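Local coordinates for probable acetyltransferase (Pseudomonas aeruginosa PAO1, PDB 2EUI), which probably transfers an acyl group, most likely acetyl, to a still unidentified acceptor, as a dimeric member of the GNAT acetyltransferase family, at residues V19-R22 with E23-M27; S34-F37 with L38-R41; H102-Q105 with M106-T110. All blocks are in the same frame, centred on the assembly; numbering follows the deposited sequence.

Overall arrangement
Three local neighbourhoods along helices, of residues three to five apart, illustrate how one helical repeat takes on different chemistry in different places. Contacts 1 and 2 lie on successive helices, 11-24 and 31-44, and touch each other, Arg22 and Val19 of the first meeting Ser34 of the second. Contact 3 belongs to helix 92-109, its centre about 27 Å from that of contact 1 and on the opposite side of the chain's centre. All three are partly buried and reach the second subunit. Contact 2 has the largest share of buried residues and mixes a salt bridge with a cation-pi pair; contact 1 is a helix end with a tyrosine pair; contact 3 sets charged chains of the surface against an apolar side that packs on the sheet.

Contact 1 of 3, residues V19-R22 with E23-M27; sequences VKYR and EFYGM
Helix 11-24 runs through Val19-Glu23, where Glu23 N bonds to Val19 O at 2.7 Å, and then ends: Met27 N reaches back to Arg22 O (3.0 Å) while Gly26 N bonds to Glu23 O. Tyr21 and Tyr25, one turn apart, bring their rings together obliquely, planes at 71°, with CE1 of Tyr21 3.3 Å from CE2 of Tyr25. Tyr21 CG stands anti to its own N (chi1 163°) and Tyr25 CG anti to its carbonyl carbon (chi1 -75°), a combination that turns the two rings to the same flank of the helix. Leu73 of the second subunit packs on both. On another flank, CB of Met27, a selenomethionine, lies over the rim of one face of the Arg22 guanidinium, 3.7 Å from NH2; that group is held chiefly by Leu28 O, with weaker bonds to the second subunit. Glu23 stretches back along the helix, its CD 3.4 Å from Val19 CG1. Gly26, at positive phi, is the C-prime residue. This is a Schellman motif, here closing helix 11-24 of a GNAT fold.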
ATOM      1  N   VAL A  19       2.731  18.238  -9.614  1.00 24.67           N
ATOM      2  CA  VAL A  19       2.581  18.096 -11.048  1.00 25.34           C
ATOM      3  C   VAL A  19       3.944  17.831 -11.686  1.00 26.10           C
ATOM      4  O   VAL A  19       4.109  16.881 -12.450  1.00 25.72           O
ATOM      5  CB  VAL A  19       1.950  19.378 -11.637  1.00 25.94           C
ATOM      6  CG1 VAL A  19       2.003  19.343 -13.169  1.00 24.48           C
ATOM      7  CG2 VAL A  19       0.508  19.515 -11.133  1.00 24.49           C
ATOM      8  N   LYS A  20       4.916  18.679 -11.352  1.00 26.89           N
ATOM      9  CA  LYS A  20       6.282  18.568 -11.860  1.00 26.57           C
ATOM     10  C   LYS A  20       6.763  17.134 -11.724  1.00 25.90           C
ATOM     11  O   LYS A  20       7.346  16.560 -12.651  1.00 26.01           O
ATOM     12  CB  LYS A  20       7.216  19.472 -11.055  1.00 27.49           C
ATOM     13  CG  LYS A  20       6.865  20.942 -11.068  1.00 26.75           C
ATOM     14  CD  LYS A  20       7.549  21.650 -12.205  1.00 26.46           C
ATOM     15  CE  LYS A  20       7.220  23.117 -12.166  1.00 26.45           C
ATOM     16  NZ  LYS A  20       7.256  23.593 -10.759  1.00 26.05           N
ATOM     17  N   TYR A  21       6.525  16.580 -10.539  1.00 26.76           N
ATOM     18  CA  TYR A  21       6.889  15.203 -10.195  1.00 26.79           C
ATOM     19  C   TYR A  21       6.278  14.176 -11.157  1.00 26.30           C
ATOM     20  O   TYR A  21       6.981  13.330 -11.711  1.00 25.54           O
ATOM     21  CB  TYR A  21       6.427  14.910  -8.767  1.00 25.94           C
ATOM     22  CG  TYR A  21       6.364  13.443  -8.416  1.00 27.74           C
ATOM     23  CD1 TYR A  21       7.525  12.688  -8.284  1.00 28.45           C
ATOM     24  CD2 TYR A  21       5.141  12.810  -8.218  1.00 27.28           C
ATOM     25  CE1 TYR A  21       7.471  11.342  -7.962  1.00 29.19           C
ATOM     26  CE2 TYR A  21       5.078  11.469  -7.901  1.00 28.88           C
ATOM     27  CZ  TYR A  21       6.246  10.736  -7.772  1.00 30.18           C
ATOM     28  OH  TYR A  21       6.196   9.398  -7.442  1.00 30.71           O
ATOM     29  N   ARG A  22       4.963  14.260 -11.342  1.00 24.25           N
ATOM     30  CA  ARG A  22       4.251  13.350 -12.218  1.00 23.44           C
ATOM     31  C   ARG A  22       4.708  13.548 -13.652  1.00 23.52           C
ATOM     32  O   ARG A  22       4.847  12.591 -14.413  1.00 24.05           O
ATOM     33  CB  ARG A  22       2.737  13.589 -12.112  1.00 23.92           C
ATOM     34  CG  ARG A  22       2.139  13.303 -10.728  1.00 24.44           C
ATOM     35  CD  ARG A  22       0.633  13.531 -10.687  1.00 24.42           C
ATOM     36  NE  ARG A  22      -0.060  12.769 -11.726  1.00 26.54           N
ATOM     37  CZ  ARG A  22      -0.359  13.249 -12.930  1.00 27.75           C
ATOM     38  NH1 ARG A  22      -0.030  14.493 -13.242  1.00 30.47           N
ATOM     39  NH2 ARG A  22      -0.979  12.493 -13.822  1.00 26.23           N
ATOM     40  N   GLU A  23       4.943  14.797 -14.028  1.00 25.62           N
ATOM     41  CA  GLU A  23       5.379  15.084 -15.386  1.00 26.02           C
ATOM     42  C   GLU A  23       6.779  14.540 -15.600  1.00 26.28           C
ATOM     43  O   GLU A  23       7.071  13.942 -16.638  1.00 24.22           O
ATOM     44  CB  GLU A  23       5.368  16.587 -15.647  1.00 25.35           C
ATOM     45  CG  GLU A  23       4.010  17.217 -15.537  1.00 28.89           C
ATOM     46  CD  GLU A  23       4.041  18.699 -15.826  1.00 31.66           C
ATOM     47  OE1 GLU A  23       4.798  19.430 -15.140  1.00 32.57           O
ATOM     48  OE2 GLU A  23       3.303  19.137 -16.739  1.00 33.11           O
ATOM     49  N   PHE A  24       7.632  14.742 -14.602  1.00 25.29           N
ATOM     50  CA  PHE A  24       9.015  14.302 -14.674  1.00 25.46           C
ATOM     51  C   PHE A  24       9.139  12.801 -14.875  1.00 26.30           C
ATOM     52  O   PHE A  24      10.151  12.319 -15.374  1.00 26.19           O
ATOM     53  CB  PHE A  24       9.759  14.707 -13.404  1.00 25.66           C
ATOM     54  CG  PHE A  24      11.206  14.321 -13.405  1.00 27.42           C
ATOM     55  CD1 PHE A  24      12.155  15.129 -14.018  1.00 28.17           C
ATOM     56  CD2 PHE A  24      11.619  13.128 -12.816  1.00 28.50           C
ATOM     57  CE1 PHE A  24      13.502  14.754 -14.044  1.00 28.43           C
ATOM     58  CE2 PHE A  24      12.957  12.743 -12.839  1.00 28.66           C
ATOM     59  CZ  PHE A  24      13.903  13.559 -13.454  1.00 28.20           C
ATOM     60  N   TYR A  25       8.109  12.061 -14.484  1.00 26.96           N
ATOM     61  CA  TYR A  25       8.136  10.611 -14.614  1.00 27.17           C
ATOM     62  C   TYR A  25       7.273  10.041 -15.740  1.00 27.52           C
ATOM     63  O   TYR A  25       6.967   8.847 -15.753  1.00 27.58           O
ATOM     64  CB  TYR A  25       7.771   9.963 -13.274  1.00 27.32           C
ATOM     65  CG  TYR A  25       8.895  10.053 -12.270  1.00 26.86           C
ATOM     66  CD1 TYR A  25      10.074   9.337 -12.455  1.00 26.94           C
ATOM     67  CD2 TYR A  25       8.799  10.886 -11.159  1.00 28.28           C
ATOM     68  CE1 TYR A  25      11.135   9.452 -11.555  1.00 27.44           C
ATOM     69  CE2 TYR A  25       9.853  11.009 -10.251  1.00 27.29           C
ATOM     70  CZ  TYR A  25      11.016  10.289 -10.453  1.00 27.66           C
ATOM     71  OH  TYR A  25      12.049  10.387  -9.546  1.00 27.93           O
ATOM     72  N   GLY A  26       6.874  10.895 -16.676  1.00 28.25           N
ATOM     73  CA  GLY A  26       6.116  10.421 -17.819  1.00 26.90           C
ATOM     74  C   GLY A  26       4.608  10.497 -17.826  1.00 25.48           C
ATOM     75  O   GLY A  26       3.961   9.847 -18.650  1.00 26.96           O
HETATM   76  N   MSE A  27       4.023  11.286 -16.945  1.00 23.30           N
HETATM   77  CA  MSE A  27       2.578  11.365 -16.952  1.00 24.13           C
HETATM   78  C   MSE A  27       2.079  12.678 -17.563  1.00 24.25           C
HETATM   79  O   MSE A  27       2.849  13.643 -17.750  1.00 20.09           O
HETATM   80  CB  MSE A  27       2.056  11.198 -15.526  1.00 25.49           C
HETATM   81  CG  MSE A  27       2.679  10.052 -14.740  1.00 29.41           C
HETATM   82 SE   MSE A  27       2.594   8.311 -15.575  1.00 32.86          SE
HETATM   83  CE  MSE A  27       4.386   7.820 -15.180  1.00 35.92           C
TER

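Contact 2 of 3, residues S34-F37 with L38-R41; sequences SRKF and LEKR
Lys36 O receives two backbone donors, Lys40 N at 3.2 Å in a nearly straight bond (171°) and Glu39 N in a weak, bent one. Glu39 N also bonds to Arg35 O, so this N-H is divided between two carbonyls. Lys36 NZ and Glu39 OE1 form a salt bridge, its hydrogen bond weak at 3.4 Å. The lysine chain is bent at its second torsion (chi2 42°), which swings its end across to the carboxylate, while the other oxygen, OE2, is taken by Arg43. Arg35 NH1 comes to 4.2 Å from the same OE1, at the edge of the guanidinium and beyond salt-bridge range; Asp12 is the stronger partner of Arg35, tying helix 31-44 to the start of helix 11-24. These two helices follow the first strand of the GNAT fold, and Leu38 packs on Phe18 of helix 11-24. On the flank turned to the sheet, Arg41 meets Phe37. Its guanidinium is tilted by 64° to the ring, with NE over one face, offset toward the rim, and CZ 4.3 Å from the centroid in an off-centre cation-pi contact. Bends at chi2 and chi3 fold the arginine back over the ring. Glu46 forms a salt bridge with NH1, and Phe70 of the second subunit adds another cation-pi partner.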
ATOM      1  N   SER A  34      -4.765  16.446 -10.326  1.00 16.98           N
ATOM      2  CA  SER A  34      -3.641  16.289  -9.430  1.00 16.36           C
ATOM      3  C   SER A  34      -3.904  17.055  -8.142  1.00 17.57           C
ATOM      4  O   SER A  34      -3.652  16.549  -7.053  1.00 19.42           O
ATOM      5  CB  SER A  34      -2.369  16.764 -10.110  1.00 15.39           C
ATOM      6  OG  SER A  34      -2.027  15.863 -11.164  1.00 14.94           O
ATOM      7  N   ARG A  35      -4.439  18.264  -8.258  1.00 17.68           N
ATOM      8  CA  ARG A  35      -4.733  19.040  -7.071  1.00 18.59           C
ATOM      9  C   ARG A  35      -5.903  18.375  -6.345  1.00 20.16           C
ATOM     10  O   ARG A  35      -5.963  18.375  -5.118  1.00 20.50           O
ATOM     11  CB  ARG A  35      -5.079  20.486  -7.449  1.00 18.97           C
ATOM     12  CG  ARG A  35      -5.304  21.402  -6.247  1.00 21.24           C
ATOM     13  CD  ARG A  35      -5.620  22.825  -6.679  1.00 25.85           C
ATOM     14  NE  ARG A  35      -5.652  23.784  -5.573  1.00 29.50           N
ATOM     15  CZ  ARG A  35      -6.519  23.747  -4.561  1.00 31.80           C
ATOM     16  NH1 ARG A  35      -7.444  22.795  -4.493  1.00 33.09           N
ATOM     17  NH2 ARG A  35      -6.465  24.675  -3.616  1.00 32.85           N
ATOM     18  N   LYS A  36      -6.831  17.799  -7.103  1.00 22.66           N
ATOM     19  CA  LYS A  36      -7.988  17.138  -6.502  1.00 24.01           C
ATOM     20  C   LYS A  36      -7.562  15.875  -5.754  1.00 24.03           C
ATOM     21  O   LYS A  36      -8.075  15.591  -4.673  1.00 23.54           O
ATOM     22  CB  LYS A  36      -9.035  16.795  -7.569  1.00 25.88           C
ATOM     23  CG  LYS A  36     -10.320  16.235  -6.983  1.00 32.39           C
ATOM     24  CD  LYS A  36     -10.724  17.032  -5.733  1.00 37.10           C
ATOM     25  CE  LYS A  36     -11.944  16.457  -5.013  1.00 39.97           C
ATOM     26  NZ  LYS A  36     -12.300  17.250  -3.787  1.00 40.49           N
ATOM     27  N   PHE A  37      -6.619  15.133  -6.337  1.00 23.17           N
ATOM     28  CA  PHE A  37      -6.083  13.908  -5.738  1.00 22.58           C
ATOM     29  C   PHE A  37      -5.458  14.199  -4.368  1.00 21.50           C
ATOM     30  O   PHE A  37      -5.756  13.518  -3.379  1.00 22.10           O
ATOM     31  CB  PHE A  37      -5.022  13.287  -6.662  1.00 22.05           C
ATOM     32  CG  PHE A  37      -4.391  12.041  -6.109  1.00 22.23           C
ATOM     33  CD1 PHE A  37      -5.079  10.837  -6.109  1.00 23.05           C
ATOM     34  CD2 PHE A  37      -3.118  12.082  -5.549  1.00 22.80           C
ATOM     35  CE1 PHE A  37      -4.512   9.683  -5.554  1.00 23.78           C
ATOM     36  CE2 PHE A  37      -2.542  10.944  -4.994  1.00 22.76           C
ATOM     37  CZ  PHE A  37      -3.241   9.739  -4.996  1.00 23.37           C
ATOM     38  N   LEU A  38      -4.593  15.211  -4.328  1.00 18.61           N
ATOM     39  CA  LEU A  38      -3.915  15.625  -3.106  1.00 19.25           C
ATOM     40  C   LEU A  38      -4.879  16.131  -2.042  1.00 20.24           C
ATOM     41  O   LEU A  38      -4.611  16.028  -0.847  1.00 18.44           O
ATOM     42  CB  LEU A  38      -2.910  16.729  -3.407  1.00 18.67           C
ATOM     43  CG  LEU A  38      -1.693  16.382  -4.256  1.00 17.59           C
ATOM     44  CD1 LEU A  38      -0.854  17.641  -4.439  1.00 17.51           C
ATOM     45  CD2 LEU A  38      -0.904  15.276  -3.587  1.00 16.17           C
ATOM     46  N   GLU A  39      -5.998  16.690  -2.472  1.00 22.62           N
ATOM     47  CA  GLU A  39      -6.960  17.196  -1.521  1.00 25.24           C
ATOM     48  C   GLU A  39      -7.538  16.013  -0.755  1.00 24.25           C
ATOM     49  O   GLU A  39      -7.508  15.988   0.470  1.00 23.67           O
ATOM     50  CB  GLU A  39      -8.069  17.955  -2.243  1.00 27.79           C
ATOM     51  CG  GLU A  39      -8.534  19.198  -1.513  1.00 34.15           C
ATOM     52  CD  GLU A  39      -9.883  19.680  -2.011  1.00 38.75           C
ATOM     53  OE1 GLU A  39     -10.057  19.759  -3.249  1.00 41.56           O
ATOM     54  OE2 GLU A  39     -10.764  19.979  -1.164  1.00 40.83           O
ATOM     55  N   LYS A  40      -8.049  15.023  -1.478  1.00 24.98           N
ATOM     56  CA  LYS A  40      -8.624  13.848  -0.842  1.00 23.95           C
ATOM     57  C   LYS A  40      -7.665  13.245   0.161  1.00 24.58           C
ATOM     58  O   LYS A  40      -8.074  12.851   1.249  1.00 25.82           O
ATOM     59  CB  LYS A  40      -8.982  12.796  -1.880  1.00 21.99           C
ATOM     60  CG  LYS A  40     -10.117  13.195  -2.771  1.00 20.54           C
ATOM     61  CD  LYS A  40     -10.549  12.018  -3.597  1.00 19.03           C
ATOM     62  CE  LYS A  40     -11.689  12.396  -4.518  1.00 17.28           C
ATOM     63  NZ  LYS A  40     -12.150  11.218  -5.290  1.00 15.18           N
ATOM     64  N   ARG A  41      -6.390  13.181  -0.205  1.00 24.20           N
ATOM     65  CA  ARG A  41      -5.369  12.613   0.670  1.00 24.20           C
ATOM     66  C   ARG A  41      -5.108  13.486   1.884  1.00 24.06           C
ATOM     67  O   ARG A  41      -5.089  12.989   3.011  1.00 24.66           O
ATOM     68  CB  ARG A  41      -4.072  12.376  -0.115  1.00 24.59           C
ATOM     69  CG  ARG A  41      -3.680  10.902  -0.181  1.00 24.95           C
ATOM     70  CD  ARG A  41      -4.884  10.020  -0.490  1.00 22.57           C
ATOM     71  NE  ARG A  41      -5.256  10.126  -1.891  1.00 19.70           N
ATOM     72  CZ  ARG A  41      -6.466   9.863  -2.375  1.00 19.58           C
ATOM     73  NH1 ARG A  41      -7.455   9.480  -1.578  1.00 18.13           N
ATOM     74  NH2 ARG A  41      -6.684   9.974  -3.675  1.00 18.96           N
TER

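Contact 3 of 3, residues H102-Q105 with M106-T110; sequences HAKQ and MARET
Glu109 N to Gln105 O, at 2.9 Å, is the shortest hydrogen bond between the two segments; Arg108 N to Lys104 O and Ala107 N to Ala103 O repeat the same spacing at 3.1 Å. Met106 N divides itself weakly between His102 O and Ala103 O. On the outer side, the Lys104 and Arg108 chains run alongside each other in the same direction, CE of the lysine 3.2 Å from NH2 of the arginine. Both chains are extended, Lys104 with CG anti to its N (chi1 -178°), and this brings two like-charged groups close together, NZ of Lys104 lying 3.3 Å from NH2 of Arg108. Gln105 crosses Arg108 obliquely, its NE2 3.8 Å from CD and its amide plane 83° from the guanidinium. Glu109, extended beyond CG, lies alongside Gln105 O. Toward the interior the chemistry turns apolar: Met106, a selenomethionine, and Ala107 pack on Trp79, Ala103 on Tyr50, and Ala107 also on Met115. Lys104 meets Leu146 of the second subunit. This is the C-terminal end of the amphipathic crossover helix in the beta-alpha-beta unit of strand 76-86, helix 92-109 and strand 112-120.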
ATOM      1  N   HIS A 102      13.887  11.893   7.704  1.00 27.43           N
ATOM      2  CA  HIS A 102      12.783  12.287   8.561  1.00 26.47           C
ATOM      3  C   HIS A 102      11.681  11.223   8.447  1.00 27.64           C
ATOM      4  O   HIS A 102      11.069  10.832   9.443  1.00 26.22           O
ATOM      5  CB  HIS A 102      12.267  13.655   8.114  1.00 26.64           C
ATOM      6  CG  HIS A 102      11.343  14.310   9.093  1.00 27.82           C
ATOM      7  ND1 HIS A 102      10.011  13.973   9.205  1.00 28.29           N
ATOM      8  CD2 HIS A 102      11.560  15.290  10.003  1.00 27.75           C
ATOM      9  CE1 HIS A 102       9.448  14.714  10.142  1.00 28.17           C
ATOM     10  NE2 HIS A 102      10.367  15.522  10.640  1.00 28.18           N
ATOM     11  N   ALA A 103      11.454  10.748   7.224  1.00 28.17           N
ATOM     12  CA  ALA A 103      10.437   9.738   6.959  1.00 28.24           C
ATOM     13  C   ALA A 103      10.777   8.415   7.633  1.00 28.84           C
ATOM     14  O   ALA A 103       9.913   7.792   8.254  1.00 28.52           O
ATOM     15  CB  ALA A 103      10.275   9.526   5.455  1.00 25.62           C
ATOM     16  N   LYS A 104      12.033   7.985   7.511  1.00 28.96           N
ATOM     17  CA  LYS A 104      12.450   6.727   8.122  1.00 29.86           C
ATOM     18  C   LYS A 104      12.386   6.810   9.644  1.00 30.22           C
ATOM     19  O   LYS A 104      11.975   5.854  10.309  1.00 29.86           O
ATOM     20  CB  LYS A 104      13.865   6.346   7.684  1.00 31.77           C
ATOM     21  CG  LYS A 104      14.306   5.010   8.256  1.00 34.97           C
ATOM     22  CD  LYS A 104      15.645   4.530   7.730  1.00 38.15           C
ATOM     23  CE  LYS A 104      16.077   3.287   8.517  1.00 41.06           C
ATOM     24  NZ  LYS A 104      17.422   2.755   8.137  1.00 43.91           N
ATOM     25  N   GLN A 105      12.787   7.949  10.200  1.00 30.64           N
ATOM     26  CA  GLN A 105      12.746   8.119  11.644  1.00 31.34           C
ATOM     27  C   GLN A 105      11.301   8.062  12.111  1.00 30.50           C
ATOM     28  O   GLN A 105      11.021   7.672  13.243  1.00 30.64           O
ATOM     29  CB  GLN A 105      13.387   9.448  12.053  1.00 33.02           C
ATOM     30  CG  GLN A 105      14.871   9.558  11.692  1.00 37.67           C
ATOM     31  CD  GLN A 105      15.785   8.691  12.567  1.00 39.63           C
ATOM     32  OE1 GLN A 105      16.314   9.152  13.590  1.00 40.05           O
ATOM     33  NE2 GLN A 105      15.969   7.430  12.166  1.00 40.24           N
HETATM   34  N   MSE A 106      10.375   8.447  11.239  1.00 29.57           N
HETATM   35  CA  MSE A 106       8.968   8.397  11.614  1.00 27.55           C
HETATM   36  C   MSE A 106       8.518   6.943  11.673  1.00 25.05           C
HETATM   37  O   MSE A 106       7.879   6.544  12.641  1.00 24.22           O
HETATM   38  CB  MSE A 106       8.108   9.182  10.625  1.00 28.93           C
HETATM   39  CG  MSE A 106       6.618   9.169  10.949  1.00 31.74           C
HETATM   40 SE   MSE A 106       5.602   7.894   9.919  1.00 37.17          SE
HETATM   41  CE  MSE A 106       5.697   6.442  11.082  1.00 34.69           C
ATOM     42  N   ALA A 107       8.858   6.155  10.653  1.00 22.35           N
ATOM     43  CA  ALA A 107       8.478   4.743  10.626  1.00 22.56           C
ATOM     44  C   ALA A 107       8.948   4.054  11.907  1.00 24.71           C
ATOM     45  O   ALA A 107       8.208   3.280  12.527  1.00 22.59           O
ATOM     46  CB  ALA A 107       9.077   4.050   9.403  1.00 19.86           C
ATOM     47  N   ARG A 108      10.188   4.345  12.292  1.00 27.66           N
ATOM     48  CA  ARG A 108      10.773   3.787  13.500  1.00 30.02           C
ATOM     49  C   ARG A 108       9.927   4.237  14.677  1.00 30.73           C
ATOM     50  O   ARG A 108       9.434   3.417  15.445  1.00 31.54           O
ATOM     51  CB  ARG A 108      12.215   4.279  13.682  1.00 32.62           C
ATOM     52  CG  ARG A 108      13.209   3.688  12.692  1.00 37.66           C
ATOM     53  CD  ARG A 108      14.639   4.017  13.098  1.00 41.65           C
ATOM     54  NE  ARG A 108      15.638   3.423  12.203  1.00 45.69           N
ATOM     55  CZ  ARG A 108      15.823   2.111  12.033  1.00 47.06           C
ATOM     56  NH1 ARG A 108      15.067   1.240  12.698  1.00 47.69           N
ATOM     57  NH2 ARG A 108      16.770   1.668  11.205  1.00 47.46           N
ATOM     58  N   GLU A 109       9.746   5.546  14.810  1.00 31.54           N
ATOM     59  CA  GLU A 109       8.951   6.085  15.902  1.00 32.78           C
ATOM     60  C   GLU A 109       7.580   5.413  16.056  1.00 32.64           C
ATOM     61  O   GLU A 109       7.051   5.322  17.161  1.00 32.84           O
ATOM     62  CB  GLU A 109       8.769   7.587  15.708  1.00 36.83           C
ATOM     63  CG  GLU A 109      10.014   8.411  16.001  1.00 42.67           C
ATOM     64  CD  GLU A 109       9.840   9.885  15.644  1.00 46.06           C
ATOM     65  OE1 GLU A 109       8.718  10.416  15.836  1.00 48.20           O
ATOM     66  OE2 GLU A 109      10.831  10.506  15.187  1.00 48.39           O
ATOM     67  N   THR A 110       7.005   4.937  14.955  1.00 32.46           N
ATOM     68  CA  THR A 110       5.688   4.301  15.013  1.00 30.17           C
ATOM     69  C   THR A 110       5.734   2.785  15.009  1.00 30.39           C
ATOM     70  O   THR A 110       4.742   2.131  14.680  1.00 30.71           O
ATOM     71  CB  THR A 110       4.783   4.743  13.851  1.00 29.09           C
ATOM     72  OG1 THR A 110       5.445   4.479  12.606  1.00 29.82           O
ATOM     73  CG2 THR A 110       4.443   6.214  13.971  1.00 27.51           C
TER